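Local coordinates for LPP20 lipofamily protein (Helicobacter pylori R046Wa, PDB 4KZS) that is of unknown function but is a secreted protein of this pathogen, with a C-terminal domain related in sequence to the TolB N-terminal family, at residues 176-184 and 204-215. Sequence-based numbering, arbitrary orientation.
Sequences FKPKVQITF and LTPSDEEKLYQI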
# COMPACT_ATOMS: atom_id res chain seq x y z
N PHE A 176 7.26 -10.38 0.18
CA PHE A 176 5.93 -10.98 0.34
C PHE A 176 6.01 -12.00 1.45
O PHE A 176 6.68 -13.02 1.35
CB PHE A 176 5.40 -11.59 -0.94
CG PHE A 176 3.97 -12.00 -0.86
CD1 PHE A 176 2.97 -11.05 -0.77
CD2 PHE A 176 3.60 -13.36 -0.91
CE1 PHE A 176 1.62 -11.42 -0.70
CE2 PHE A 176 2.26 -13.74 -0.84
CZ PHE A 176 1.26 -12.77 -0.73
N LYS A 177 5.33 -11.64 2.53
CA LYS A 177 5.43 -12.28 3.84
C LYS A 177 6.17 -11.44 4.92
O LYS A 177 5.56 -10.62 5.62
CB LYS A 177 5.80 -13.74 3.74
CG LYS A 177 4.57 -14.45 3.16
CD LYS A 177 3.26 -13.93 3.79
CE LYS A 177 2.14 -13.86 2.78
NZ LYS A 177 0.79 -13.55 3.35
N PRO A 178 7.47 -11.63 5.07
CA PRO A 178 8.30 -12.58 4.41
C PRO A 178 8.87 -13.52 5.47
O PRO A 178 8.20 -13.87 6.46
CB PRO A 178 9.40 -11.69 3.89
CG PRO A 178 9.58 -10.69 5.01
CD PRO A 178 8.26 -10.58 5.72
N LYS A 179 10.14 -13.88 5.27
CA LYS A 179 10.82 -14.81 6.14
C LYS A 179 11.37 -14.04 7.33
O LYS A 179 12.17 -13.12 7.15
CB LYS A 179 11.95 -15.51 5.36
CG LYS A 179 11.53 -16.63 4.38
CD LYS A 179 12.37 -16.55 3.12
CE LYS A 179 12.19 -17.72 2.18
NZ LYS A 179 13.16 -18.78 2.54
N VAL A 180 10.89 -14.37 8.52
CA VAL A 180 11.56 -13.97 9.74
C VAL A 180 11.65 -15.11 10.75
O VAL A 180 10.67 -15.84 10.96
CB VAL A 180 10.88 -12.75 10.37
CG1 VAL A 180 10.68 -11.70 9.29
CG2 VAL A 180 9.55 -13.11 11.04
N GLN A 181 12.84 -15.26 11.34
CA GLN A 181 13.09 -16.26 12.40
C GLN A 181 12.19 -16.04 13.61
O GLN A 181 11.99 -14.91 14.03
CB GLN A 181 14.55 -16.22 12.83
CG GLN A 181 15.00 -17.39 13.69
CD GLN A 181 16.50 -17.57 13.65
OE1 GLN A 181 17.26 -16.63 13.88
NE2 GLN A 181 16.94 -18.79 13.35
N ILE A 182 11.65 -17.12 14.16
CA ILE A 182 10.76 -17.01 15.30
C ILE A 182 11.28 -17.90 16.44
O ILE A 182 11.18 -19.12 16.38
CB ILE A 182 9.30 -17.35 14.94
CG1 ILE A 182 8.75 -16.30 13.97
CG2 ILE A 182 8.44 -17.45 16.19
CD1 ILE A 182 7.31 -16.55 13.54
N THR A 183 11.83 -17.26 17.46
CA THR A 183 12.39 -17.93 18.64
C THR A 183 11.37 -18.05 19.77
O THR A 183 10.46 -17.22 19.92
CB THR A 183 13.65 -17.18 19.13
OG1 THR A 183 14.54 -16.97 18.02
CG2 THR A 183 14.40 -17.97 20.20
N PHE A 184 11.52 -19.11 20.56
CA PHE A 184 10.80 -19.24 21.82
C PHE A 184 11.72 -19.51 23.04
O PHE A 184 12.94 -19.66 22.91
CB PHE A 184 9.75 -20.32 21.66
CG PHE A 184 8.49 -19.85 21.01
CD1 PHE A 184 8.49 -19.40 19.69
CD2 PHE A 184 7.27 -19.91 21.70
CE1 PHE A 184 7.30 -18.99 19.09
CE2 PHE A 184 6.08 -19.51 21.11
CZ PHE A 184 6.10 -19.05 19.80
N LEU A 204 3.55 -13.81 8.23
CA LEU A 204 5.00 -14.07 8.25
C LEU A 204 5.36 -15.47 7.72
O LEU A 204 4.49 -16.32 7.64
CB LEU A 204 5.48 -13.97 9.70
CG LEU A 204 6.67 -13.08 9.90
CD1 LEU A 204 6.78 -12.28 8.60
CD2 LEU A 204 6.39 -12.24 11.14
N THR A 205 6.62 -15.72 7.42
CA THR A 205 7.07 -17.03 7.03
C THR A 205 8.19 -17.49 7.96
O THR A 205 9.40 -17.22 7.70
CB THR A 205 7.59 -17.01 5.59
OG1 THR A 205 6.48 -16.87 4.70
CG2 THR A 205 8.26 -18.29 5.26
N PRO A 206 7.82 -18.25 9.02
CA PRO A 206 8.84 -18.61 10.03
C PRO A 206 10.07 -19.16 9.37
O PRO A 206 9.98 -20.08 8.57
CB PRO A 206 8.13 -19.64 10.88
CG PRO A 206 6.68 -19.25 10.76
CD PRO A 206 6.52 -18.89 9.31
N SER A 207 11.21 -18.56 9.62
CA SER A 207 12.42 -19.07 8.96
C SER A 207 13.51 -19.32 9.95
O SER A 207 13.35 -18.99 11.13
CB SER A 207 12.90 -18.16 7.85
OG SER A 207 13.90 -18.84 7.11
N ASP A 208 14.58 -19.96 9.48
CA ASP A 208 15.67 -20.43 10.34
C ASP A 208 16.98 -19.94 9.77
O ASP A 208 17.99 -19.88 10.47
CB ASP A 208 15.67 -21.96 10.48
CG ASP A 208 14.83 -22.46 11.68
OD1 ASP A 208 14.31 -23.60 11.60
OD2 ASP A 208 14.67 -21.74 12.69
N GLU A 209 16.97 -19.59 8.48
CA GLU A 209 18.09 -18.86 7.88
C GLU A 209 18.33 -17.59 8.70
O GLU A 209 17.40 -17.03 9.28
CB GLU A 209 17.76 -18.47 6.44
CG GLU A 209 16.98 -19.53 5.67
CD GLU A 209 16.54 -19.05 4.29
OE1 GLU A 209 15.67 -19.69 3.68
OE2 GLU A 209 17.07 -18.03 3.81
N GLU A 210 19.57 -17.14 8.77
CA GLU A 210 19.88 -15.96 9.56
C GLU A 210 20.19 -14.77 8.66
O GLU A 210 20.06 -14.85 7.43
CB GLU A 210 21.02 -16.22 10.54
CG GLU A 210 20.60 -16.92 11.83
CD GLU A 210 21.69 -16.96 12.90
OE1 GLU A 210 22.36 -15.92 13.14
OE2 GLU A 210 21.88 -18.03 13.52
N LYS A 211 20.62 -13.68 9.29
CA LYS A 211 20.89 -12.42 8.60
C LYS A 211 19.54 -11.82 8.17
O LYS A 211 19.39 -11.33 7.03
CB LYS A 211 21.85 -12.62 7.42
CG LYS A 211 22.97 -11.59 7.31
CD LYS A 211 24.03 -12.03 6.31
CE LYS A 211 25.26 -11.14 6.34
NZ LYS A 211 25.90 -11.16 7.68
N LEU A 212 18.56 -11.90 9.09
CA LEU A 212 17.18 -11.42 8.90
C LEU A 212 16.43 -11.25 10.22
O LEU A 212 16.76 -11.91 11.20
CB LEU A 212 16.39 -12.38 7.99
CG LEU A 212 16.24 -13.88 8.29
CD1 LEU A 212 15.27 -14.13 9.45
CD2 LEU A 212 15.77 -14.61 7.04
N TYR A 213 15.40 -10.40 10.25
CA TYR A 213 14.72 -10.01 11.50
C TYR A 213 14.31 -11.18 12.37
O TYR A 213 13.76 -12.17 11.87
CB TYR A 213 13.44 -9.21 11.20
CG TYR A 213 13.67 -7.81 10.71
CD1 TYR A 213 14.59 -7.57 9.69
CD2 TYR A 213 12.99 -6.73 11.26
CE1 TYR A 213 14.83 -6.29 9.23
CE2 TYR A 213 13.21 -5.44 10.78
CZ TYR A 213 14.14 -5.24 9.77
OH TYR A 213 14.44 -4.02 9.25
N GLN A 214 14.51 -11.04 13.68
CA GLN A 214 14.05 -12.05 14.63
C GLN A 214 12.83 -11.61 15.47
O GLN A 214 12.55 -10.44 15.57
CB GLN A 214 15.22 -12.45 15.52
CG GLN A 214 14.90 -13.49 16.57
CD GLN A 214 16.15 -13.91 17.31
OE1 GLN A 214 16.85 -13.09 17.89
NE2 GLN A 214 16.45 -15.21 17.27
N ILE A 215 12.11 -12.55 16.06
CA ILE A 215 11.05 -12.22 16.98
C ILE A 215 11.14 -13.28 18.06
O ILE A 215 10.75 -14.42 17.84
CB ILE A 215 9.65 -12.22 16.32
CG1 ILE A 215 9.60 -11.27 15.13
CG2 ILE A 215 8.59 -11.80 17.32
CD1 ILE A 215 8.28 -11.23 14.38
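Val180 and Gln181 sit between two lengths of 204-215, on the central strand of a small three-stranded parallel sheet. Strand 179-182, helix 190-200 and strand 205-207 form a beta-alpha-beta unit, and the chain then loops round to place 214-215 along the opposite edge, in the C-terminal domain, whose sequence family is grouped with TolB N-terminal domains. Backbone bonds document both edges: Ser207 N reaches Val180 O at 3.1 Å, while Thr183 N meets Ile215 O at 3.1 Å. The short axes of 179-182 and 205-207 cross at 59°, and strand 205-207 is only weakly bonded. The apolar part of the contact faces helix 190-200, where Tyr200 touches Ile182 and Ile215, and Ile197 touches Pro206. Ile182 CD1 lies 3.9 Å from Pro206 CG, the two side chains alongside and pointing the same way; Val180 CG2 comes within 4.0 Å of Ile215 CD1. By contrast, the solvent side is polar. Lys179, bent at chi2 and chi4, forms a salt bridge, NZ to Glu209 OE1, of 2.9 Å. Near the strand end, Gln214, with CG anti to the backbone N (chi1 179°) and the chain extended beyond it, brings NE2 to Thr183 OG1 in a weak, bent hydrogen bond (2.7 Å, 115°).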